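Homoserine O-acetyltransferase (Pseudomonas veronii, PDB 5EFZ) hydrolyses ethyl acetate to ethanol and acetate, an esterase step in the bacterial degradation of short-chain methyl ketones such as 2-butanone. Local coordinates at residues F119-D127 with T268-G276; F201-V212 with A259-L267. All blocks are in the same frame, centred on the assembly; numbering follows the deposited sequence. Where two conformers were deposited one is given.

Contact 1: F119-D127 with T268-G276; sequences FANVRIGDD and TMAWKWQRG. With EDO (1,2-ethanediol), chain L.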
loop_
_atom_site.group_PDB
_atom_site.type_symbol
_atom_site.label_atom_id
_atom_site.label_comp_id
_atom_site.label_asym_id
_atom_site.label_seq_id
_atom_site.Cartn_x
_atom_site.Cartn_y
_atom_site.Cartn_z
ATOM N N PHE A 119 6.980 7.095 -28.430
ATOM C CA PHE A 119 8.152 7.550 -27.653
ATOM C C PHE A 119 8.938 6.363 -27.109
ATOM O O PHE A 119 8.368 5.326 -26.765
ATOM C CB PHE A 119 7.749 8.470 -26.501
ATOM C CG PHE A 119 8.895 9.350 -25.999
ATOM C CD1 PHE A 119 9.400 10.374 -26.804
ATOM C CD2 PHE A 119 9.467 9.134 -24.739
ATOM C CE1 PHE A 119 10.459 11.203 -26.376
ATOM C CE2 PHE A 119 10.530 9.973 -24.270
ATOM C CZ PHE A 119 11.030 11.001 -25.097
ATOM N N ALA A 120 10.254 6.505 -27.067
ATOM C CA ALA A 120 11.128 5.379 -26.734
ATOM C C ALA A 120 11.094 5.037 -25.249
ATOM O O ALA A 120 10.679 5.846 -24.420
ATOM C CB ALA A 120 12.578 5.687 -27.160
ATOM N N ASN A 121 11.518 3.818 -24.921
ATOM C CA ASN A 121 11.690 3.435 -23.530
ATOM C C ASN A 121 12.988 4.062 -23.037
ATOM O O ASN A 121 14.050 3.738 -23.543
ATOM C CB ASN A 121 11.716 1.910 -23.394
ATOM C CG ASN A 121 10.358 1.295 -23.637
ATOM O OD1 ASN A 121 9.332 1.895 -23.314
ATOM N ND2 ASN A 121 10.344 0.100 -24.197
ATOM N N VAL A 122 12.876 4.990 -22.085
ATOM C CA VAL A 122 14.033 5.706 -21.566
ATOM C C VAL A 122 14.397 5.163 -20.172
ATOM O O VAL A 122 13.513 4.890 -19.346
ATOM C CB VAL A 122 13.747 7.212 -21.498
ATOM C CG1 VAL A 122 14.952 7.987 -20.955
ATOM C CG2 VAL A 122 13.369 7.739 -22.895
ATOM N N ARG A 123 15.689 4.976 -19.929
ATOM C CA ARG A 123 16.161 4.465 -18.648
ATOM C C ARG A 123 16.804 5.582 -17.809
ATOM O O ARG A 123 17.203 6.632 -18.345
ATOM C CB ARG A 123 17.179 3.314 -18.850
ATOM C CG ARG A 123 16.562 1.985 -19.359
ATOM C CD ARG A 123 17.652 0.903 -19.522
ATOM N NE ARG A 123 17.063 -0.390 -19.920
ATOM C CZ ARG A 123 16.596 -1.310 -19.073
ATOM N NH1 ARG A 123 16.626 -1.109 -17.764
ATOM N NH2 ARG A 123 16.096 -2.448 -19.553
ATOM N N ILE A 124 16.907 5.337 -16.503
ATOM C CA ILE A 124 17.602 6.262 -15.598
ATOM C C ILE A 124 18.990 6.602 -16.151
ATOM O O ILE A 124 19.406 7.772 -16.134
ATOM C CB ILE A 124 17.734 5.660 -14.194
ATOM C CG1 ILE A 124 16.344 5.486 -13.538
ATOM C CG2 ILE A 124 18.659 6.523 -13.306
ATOM C CD1 ILE A 124 15.635 6.790 -13.171
ATOM N N GLY A 125 19.691 5.597 -16.679
ATOM C CA GLY A 125 21.027 5.838 -17.220
ATOM C C GLY A 125 21.039 6.811 -18.400
ATOM O O GLY A 125 22.029 7.536 -18.617
ATOM N N ASP A 126 19.957 6.834 -19.187
ATOM C CA ASP A 126 19.872 7.789 -20.292
ATOM C C ASP A 126 19.785 9.221 -19.762
ATOM O O ASP A 126 20.456 10.093 -20.278
ATOM C CB ASP A 126 18.658 7.475 -21.196
ATOM C CG ASP A 126 18.747 6.087 -21.838
ATOM O OD1 ASP A 126 19.834 5.724 -22.352
ATOM O OD2 ASP A 126 17.718 5.352 -21.837
ATOM N N ASP A 127 18.955 9.472 -18.743
ATOM C CA ASP A 127 18.940 10.786 -18.090
ATOM C C ASP A 127 20.317 11.222 -17.586
ATOM O O ASP A 127 20.752 12.371 -17.787
ATOM C CB ASP A 127 17.972 10.787 -16.910
ATOM C CG ASP A 127 16.512 10.895 -17.359
ATOM O OD1 ASP A 127 16.134 11.957 -17.891
ATOM O OD2 ASP A 127 15.738 9.934 -17.158
ATOM N N THR A 268 5.938 6.888 -19.515
ATOM C CA THR A 268 7.386 6.936 -19.774
ATOM C C THR A 268 8.161 6.966 -18.456
ATOM O O THR A 268 9.144 6.247 -18.288
ATOM C CB THR A 268 7.776 8.172 -20.634
ATOM O OG1 THR A 268 7.071 8.102 -21.881
ATOM C CG2 THR A 268 9.264 8.215 -20.947
ATOM N N MET A 269 7.721 7.814 -17.534
ATOM C CA MET A 269 8.433 7.946 -16.267
ATOM C C MET A 269 8.230 6.701 -15.422
ATOM O O MET A 269 9.150 6.249 -14.766
ATOM C CB MET A 269 7.978 9.221 -15.540
ATOM C CG MET A 269 8.541 10.518 -16.224
ATOM S SD MET A 269 7.917 12.018 -15.400
ATOM C CE MET A 269 6.229 12.092 -16.035
ATOM N N ALA A 270 7.021 6.133 -15.449
ATOM C CA ALA A 270 6.755 4.896 -14.737
ATOM C C ALA A 270 7.628 3.715 -15.228
ATOM O O ALA A 270 8.157 2.943 -14.407
ATOM C CB ALA A 270 5.228 4.530 -14.850
ATOM N N TRP A 271 7.758 3.551 -16.546
ATOM C CA TRP A 271 8.579 2.457 -17.101
ATOM C C TRP A 271 10.019 2.619 -16.614
ATOM O O TRP A 271 10.713 1.656 -16.265
ATOM C CB TRP A 271 8.541 2.477 -18.649
ATOM C CG TRP A 271 9.205 1.286 -19.332
ATOM C CD1 TRP A 271 8.579 0.146 -19.809
ATOM C CD2 TRP A 271 10.588 1.147 -19.656
ATOM N NE1 TRP A 271 9.510 -0.689 -20.390
ATOM C CE2 TRP A 271 10.748 -0.095 -20.307
ATOM C CE3 TRP A 271 11.717 1.962 -19.457
ATOM C CZ2 TRP A 271 11.988 -0.555 -20.741
ATOM C CZ3 TRP A 271 12.962 1.499 -19.881
ATOM C CH2 TRP A 271 13.084 0.260 -20.526
ATOM N N LYS A 272 10.458 3.868 -16.616
ATOM C CA LYS A 272 11.827 4.207 -16.248
ATOM C C LYS A 272 12.051 3.873 -14.762
ATOM O O LYS A 272 13.045 3.249 -14.377
ATOM C CB LYS A 272 12.084 5.690 -16.508
ATOM C CG LYS A 272 13.519 6.134 -16.216
ATOM C CD LYS A 272 13.643 7.674 -16.253
ATOM C CE LYS A 272 13.074 8.304 -17.531
ATOM N NZ LYS A 272 13.417 9.782 -17.468
ATOM N N TRP A 273 11.128 4.366 -13.945
ATOM C CA TRP A 273 11.145 4.149 -12.498
ATOM C C TRP A 273 11.225 2.652 -12.184
ATOM O O TRP A 273 12.026 2.220 -11.344
ATOM C CB TRP A 273 9.880 4.806 -11.905
ATOM C CG TRP A 273 9.474 4.500 -10.471
ATOM C CD1 TRP A 273 10.217 3.930 -9.459
ATOM C CD2 TRP A 273 8.173 4.758 -9.924
ATOM N NE1 TRP A 273 9.423 3.817 -8.306
ATOM C CE2 TRP A 273 8.175 4.326 -8.578
ATOM C CE3 TRP A 273 7.001 5.303 -10.459
ATOM C CZ2 TRP A 273 7.035 4.431 -7.751
ATOM C CZ3 TRP A 273 5.865 5.399 -9.638
ATOM C CH2 TRP A 273 5.902 4.969 -8.303
ATOM N N GLN A 274 10.396 1.851 -12.852
ATOM C CA GLN A 274 10.397 0.402 -12.613
ATOM C C GLN A 274 11.762 -0.267 -12.764
ATOM O O GLN A 274 12.032 -1.307 -12.161
ATOM C CB GLN A 274 9.444 -0.286 -13.600
ATOM C CG GLN A 274 7.981 -0.141 -13.237
ATOM C CD GLN A 274 7.090 -0.916 -14.193
ATOM O OE1 GLN A 274 7.238 -0.805 -15.420
ATOM N NE2 GLN A 274 6.167 -1.726 -13.644
ATOM N N ARG A 275 12.592 0.304 -13.624
ATOM C CA ARG A 275 13.826 -0.379 -14.049
ATOM C C ARG A 275 15.113 0.253 -13.549
ATOM O O ARG A 275 16.195 -0.196 -13.927
ATOM C CB ARG A 275 13.836 -0.461 -15.573
ATOM C CG ARG A 275 12.918 -1.591 -16.078
ATOM C CD ARG A 275 12.431 -1.369 -17.485
ATOM N NE ARG A 275 11.430 -2.395 -17.822
ATOM C CZ ARG A 275 10.135 -2.291 -17.518
ATOM N NH1 ARG A 275 9.667 -1.210 -16.895
ATOM N NH2 ARG A 275 9.308 -3.279 -17.821
ATOM N N GLY A 276 15.001 1.255 -12.676
ATOM C CA GLY A 276 16.205 1.864 -12.083
ATOM C C GLY A 276 17.077 0.769 -11.458
ATOM O O GLY A 276 16.610 0.010 -10.618
HETATM C C1 EDO L . 4.884 6.782 -24.460
HETATM O O1 EDO L . 4.797 6.203 -23.132
HETATM C C2 EDO L . 5.524 5.868 -25.520
HETATM O O2 EDO L . 6.323 4.776 -25.024
HETATM O O HOH W 1 8.018 5.937 -23.385
HETATM O O HOH W 2 10.637 5.145 -20.308
HETATM O O HOH W 3 17.384 1.022 -15.996
HETATM O O HOH W 4 15.384 2.944 -15.781
#

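Contact 2: F201-V212 with A259-L267; sequences FQAGLYRSSSAV and APMDPNNLL. With EDO (1,2-ethanediol), chain L.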
loop_
_atom_site.group_PDB
_atom_site.type_symbol
_atom_site.label_atom_id
_atom_site.label_comp_id
_atom_site.label_asym_id
_atom_site.label_seq_id
_atom_site.Cartn_x
_atom_site.Cartn_y
_atom_site.Cartn_z
ATOM N N PHE A 201 -7.999 5.690 -22.969
ATOM C CA PHE A 201 -6.557 5.764 -23.226
ATOM C C PHE A 201 -6.238 5.473 -24.712
ATOM O O PHE A 201 -5.296 6.060 -25.295
ATOM C CB PHE A 201 -5.830 4.788 -22.313
ATOM C CG PHE A 201 -4.348 4.732 -22.540
ATOM C CD1 PHE A 201 -3.546 5.839 -22.296
ATOM C CD2 PHE A 201 -3.763 3.568 -23.003
ATOM C CE1 PHE A 201 -2.182 5.791 -22.520
ATOM C CE2 PHE A 201 -2.391 3.496 -23.209
ATOM C CZ PHE A 201 -1.598 4.616 -22.975
ATOM N N GLN A 202 -7.028 4.581 -25.315
ATOM C CA GLN A 202 -6.899 4.265 -26.750
ATOM C C GLN A 202 -5.459 3.992 -27.190
ATOM O O GLN A 202 -5.014 4.474 -28.258
ATOM C CB GLN A 202 -7.473 5.400 -27.595
ATOM C CG GLN A 202 -8.964 5.593 -27.382
ATOM C CD GLN A 202 -9.579 6.495 -28.430
ATOM O OE1 GLN A 202 -9.479 7.718 -28.353
ATOM N NE2 GLN A 202 -10.204 5.889 -29.439
ATOM N N ALA A 203 -4.750 3.230 -26.363
ATOM C CA ALA A 203 -3.427 2.725 -26.680
ATOM C C ALA A 203 -2.450 3.868 -26.877
ATOM O O ALA A 203 -1.460 3.738 -27.616
ATOM C CB ALA A 203 -3.476 1.843 -27.925
ATOM N N GLY A 204 -2.730 4.994 -26.221
ATOM C CA GLY A 204 -1.833 6.137 -26.269
ATOM C C GLY A 204 -2.239 7.189 -27.277
ATOM O O GLY A 204 -1.599 8.259 -27.375
ATOM N N LEU A 205 -3.330 6.908 -27.999
ATOM C CA LEU A 205 -3.829 7.805 -29.046
ATOM C C LEU A 205 -5.027 8.638 -28.606
ATOM O O LEU A 205 -5.808 9.079 -29.445
ATOM C CB LEU A 205 -4.230 6.991 -30.288
ATOM C CG LEU A 205 -3.155 6.106 -30.914
ATOM C CD1 LEU A 205 -3.828 5.195 -31.913
ATOM C CD2 LEU A 205 -2.127 6.968 -31.617
ATOM N N TYR A 206 -5.175 8.837 -27.300
ATOM C CA TYR A 206 -6.294 9.596 -26.742
ATOM C C TYR A 206 -6.367 10.998 -27.311
ATOM O O TYR A 206 -5.334 11.594 -27.648
ATOM C CB TYR A 206 -6.170 9.652 -25.219
ATOM C CG TYR A 206 -4.767 10.014 -24.753
ATOM C CD1 TYR A 206 -4.371 11.351 -24.631
ATOM C CD2 TYR A 206 -3.859 9.034 -24.426
ATOM C CE1 TYR A 206 -3.089 11.684 -24.199
ATOM C CE2 TYR A 206 -2.583 9.355 -23.988
ATOM C CZ TYR A 206 -2.207 10.675 -23.897
ATOM O OH TYR A 206 -0.942 10.989 -23.429
ATOM N N ARG A 207 -7.589 11.534 -27.414
ATOM C CA ARG A 207 -7.780 12.844 -28.024
ATOM C C ARG A 207 -7.146 13.914 -27.149
ATOM O O ARG A 207 -6.498 14.821 -27.651
ATOM C CB ARG A 207 -9.272 13.141 -28.265
ATOM C CG ARG A 207 -10.127 13.320 -27.016
ATOM C CD ARG A 207 -11.480 13.992 -27.341
ATOM N NE ARG A 207 -12.195 14.281 -26.101
ATOM C CZ ARG A 207 -12.928 13.384 -25.450
ATOM N NH1 ARG A 207 -13.045 12.155 -25.937
ATOM N NH2 ARG A 207 -13.533 13.706 -24.315
ATOM N N SER A 208 -7.304 13.791 -25.841
ATOM C CA SER A 208 -6.703 14.746 -24.929
ATOM C C SER A 208 -6.499 14.092 -23.583
ATOM O O SER A 208 -7.089 13.043 -23.301
ATOM C CB SER A 208 -7.574 15.997 -24.791
ATOM O OG SER A 208 -8.628 15.782 -23.868
ATOM N N SER A 209 -5.639 14.709 -22.759
ATOM C CA SER A 209 -5.422 14.324 -21.359
ATOM C C SER A 209 -6.734 14.094 -20.669
ATOM O O SER A 209 -6.954 13.076 -20.010
ATOM C CB SER A 209 -4.651 15.423 -20.581
ATOM O OG SER A 209 -5.011 15.448 -19.183
ATOM N N SER A 210 -7.591 15.091 -20.814
ATOM C CA SER A 210 -8.879 15.142 -20.137
ATOM C C SER A 210 -9.783 13.927 -20.422
ATOM O O SER A 210 -10.594 13.534 -19.582
ATOM C CB SER A 210 -9.597 16.429 -20.547
ATOM O OG SER A 210 -10.878 16.494 -19.955
ATOM N N ALA A 211 -9.630 13.334 -21.606
ATOM C CA ALA A 211 -10.442 12.188 -22.010
ATOM C C ALA A 211 -10.146 10.987 -21.126
ATOM O O ALA A 211 -11.001 10.121 -20.935
ATOM C CB ALA A 211 -10.187 11.845 -23.450
ATOM N N VAL A 212 -8.929 10.948 -20.587
ATOM C CA VAL A 212 -8.459 9.830 -19.781
ATOM C C VAL A 212 -8.594 10.145 -18.281
ATOM O O VAL A 212 -7.867 9.607 -17.462
ATOM C CB VAL A 212 -6.955 9.477 -20.103
ATOM C CG1 VAL A 212 -6.579 8.095 -19.593
ATOM C CG2 VAL A 212 -6.705 9.532 -21.613
ATOM N N ALA A 259 -4.793 15.377 -12.533
ATOM C CA ALA A 259 -5.794 15.654 -13.586
ATOM C C ALA A 259 -5.251 16.285 -14.889
ATOM O O ALA A 259 -5.701 15.919 -15.970
ATOM C CB ALA A 259 -6.927 16.563 -13.030
ATOM N N PRO A 260 -4.341 17.269 -14.798
ATOM C CA PRO A 260 -3.975 17.903 -16.077
ATOM C C PRO A 260 -2.791 17.247 -16.784
ATOM O O PRO A 260 -2.318 17.807 -17.795
ATOM C CB PRO A 260 -3.598 19.326 -15.652
ATOM C CG PRO A 260 -2.931 19.094 -14.304
ATOM C CD PRO A 260 -3.737 17.983 -13.646
ATOM N N MET A 261 -2.310 16.113 -16.269
ATOM C CA MET A 261 -1.041 15.543 -16.739
ATOM C C MET A 261 -1.255 14.621 -17.930
ATOM O O MET A 261 -2.370 14.186 -18.190
ATOM C CB MET A 261 -0.329 14.797 -15.614
ATOM C CG MET A 261 0.051 15.740 -14.439
ATOM S SD MET A 261 1.129 14.893 -13.292
ATOM C CE MET A 261 1.510 16.227 -12.136
ATOM N N ASP A 262 -0.181 14.352 -18.666
ATOM C CA ASP A 262 -0.307 13.575 -19.894
ATOM C C ASP A 262 -0.069 12.085 -19.629
ATOM O O ASP A 262 0.985 11.715 -19.141
ATOM C CB ASP A 262 0.698 14.058 -20.932
ATOM C CG ASP A 262 0.582 13.281 -22.231
ATOM O OD1 ASP A 262 -0.492 13.405 -22.881
ATOM O OD2 ASP A 262 1.562 12.574 -22.595
ATOM N N PRO A 263 -1.041 11.230 -19.962
ATOM C CA PRO A 263 -0.887 9.792 -19.691
ATOM C C PRO A 263 0.379 9.189 -20.329
ATOM O O PRO A 263 1.078 8.438 -19.638
ATOM C CB PRO A 263 -2.161 9.180 -20.312
ATOM C CG PRO A 263 -3.198 10.261 -20.205
ATOM C CD PRO A 263 -2.419 11.582 -20.372
ATOM N N ASN A 264 0.693 9.525 -21.585
ATOM C CA ASN A 264 1.896 8.946 -22.199
ATOM C C ASN A 264 3.158 9.361 -21.431
ATOM O O ASN A 264 4.044 8.530 -21.189
ATOM C CB ASN A 264 2.031 9.340 -23.664
ATOM C CG ASN A 264 1.026 8.602 -24.548
ATOM O OD1 ASN A 264 0.644 7.460 -24.255
ATOM N ND2 ASN A 264 0.565 9.267 -25.583
ATOM N N ASN A 265 3.260 10.628 -21.042
ATOM C CA ASN A 265 4.431 11.029 -20.217
ATOM C C ASN A 265 4.530 10.288 -18.866
ATOM O O ASN A 265 5.626 9.878 -18.416
ATOM C CB ASN A 265 4.413 12.539 -19.950
ATOM C CG ASN A 265 4.646 13.364 -21.192
ATOM O OD1 ASN A 265 5.078 12.859 -22.254
ATOM N ND2 ASN A 265 4.324 14.663 -21.089
ATOM N N LEU A 266 3.410 10.113 -18.180
ATOM C CA LEU A 266 3.437 9.374 -16.924
ATOM C C LEU A 266 3.931 7.927 -17.150
ATOM O O LEU A 266 4.700 7.390 -16.333
ATOM C CB LEU A 266 2.037 9.363 -16.262
ATOM C CG LEU A 266 1.543 10.743 -15.813
ATOM C CD1 LEU A 266 0.129 10.632 -15.219
ATOM C CD2 LEU A 266 2.498 11.325 -14.763
ATOM N N LEU A 267 3.497 7.304 -18.238
ATOM C CA LEU A 267 3.911 5.919 -18.527
ATOM C C LEU A 267 5.415 5.859 -18.848
ATOM O O LEU A 267 6.103 4.898 -18.475
ATOM C CB LEU A 267 3.093 5.337 -19.697
ATOM C CG LEU A 267 1.579 5.181 -19.444
ATOM C CD1 LEU A 267 0.933 4.483 -20.656
ATOM C CD2 LEU A 267 1.284 4.409 -18.183
HETATM C C1 EDO L . 4.884 6.782 -24.460
HETATM O O1 EDO L . 4.797 6.203 -23.132
HETATM C C2 EDO L . 5.524 5.868 -25.520
HETATM O O2 EDO L . 6.323 4.776 -25.024
#

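Contact 1: F119-D127 with T268-G276
N121 and W271 make the main stacked contact. The N121 amide lies almost parallel to the indole, 7° between the planes, and its CB forms a CH-pi contact 3.5 Å from the centroid of the W271 six-membered ring. R275 CD lies over the opposite face, so the indole is sandwiched. With chi1 at -172°, W271 CG is anti to its backbone N and the ring reaches the 119-127 loop. R123 CG and V122 O meet its edge, while W271 CH2 sits over one face of the R123 guanidinium. Without the indole, as with an alanine here, N121 and R275 would probably face a gap and R123 would lose its cover.

K272 carries the charged contact. Its chain is bent at chi3 (-52°) and passes I124 CD1 and V122 CG1. K272 NZ forms a salt bridge to D127 OD2; the modelled 2.3 Å is very short and doubtful. I99 O and Q98 OE1 also accept from this ammonium.

Waters bridge the segments, two of them between backbones. One accepts from V122 N and donates to T268 O at 2.7 Å. Another links I124 N to K272 O. A third links R123 NH1 to R275 O. R123 NE is salt-bridged to E37.

D126 OD2 accepts from R123 N at 2.8 Å, at the N-cap of helix 124-139. The contact joins loop 119-123 and the first turn of that helix to the C-terminal half of helix 263-274. Helix 152-163, which follows the probable nucleophile S151, packs on I124 and D127, and helix 182-196 on A270 and W273.

Contact 2: F201-V212 with A259-L267
The Y206 ring has P263 over one face, with P263 CG in CH-pi contact 4.1 Å from the ring centroid. D262 OD1 and F201 O lie at its edge, in plane. The F201 ring carries the backbone N of G204 over one face, and P263 CB meets it at the edge. F201 CZ also touches L267 CD1. V212 CB packs against P263 CG, so this carbon meets both V212 and Y206.

The Y206 hydroxyl is the polar centre. Y206 OH donates to D262 OD1 at 2.5 Å, approaching from above the carboxylate plane, and accepts from N264 N at 2.9 Å. Y206 CG stands between the backbone N and the carbonyl carbon (chi1 47°), and from there the ring extends to the start of helix 263-274. D262 is the N-cap of that helix, and its OD2 accepts from N265 N.

N264 ND2 donates to G204 O at 3.0 Å. This bond is nearly straight (173°), lies in the carbonyl plane and uses a lone pair. At the backbone angles of G204 a CB would clash with the carbonyl O of the residue before, and it would also crowd N264 OD1.

The two D262 carboxylate oxygens thus have separate tasks: one receives the phenol, the other caps the helix. The short phenol bond and the nearby helix N terminus would both be expected to stabilise the charged carboxylate.

From the N terminus, the chain first passes 119-127, which leads into helix 124-139. After strand 146-150, the probable nucleophile elbow at S151 and helix 182-196, it reaches the 201-212 loop. Helices 213-227 to 246-258 follow, and at 259-267 contact 2 closes a largely helical loop with 46 residues between its segments. The chain runs straight on into 268-276, where contact 1 closes a loop with 140 residues between its segments. Contact 2 is therefore nested inside contact 1. Helix 263-274 serves both: its first turns hold the 201-212 loop and its later turns meet the start of helix 124-139. A 1,2-ethanediol, probably from crystallisation, touches both contacts.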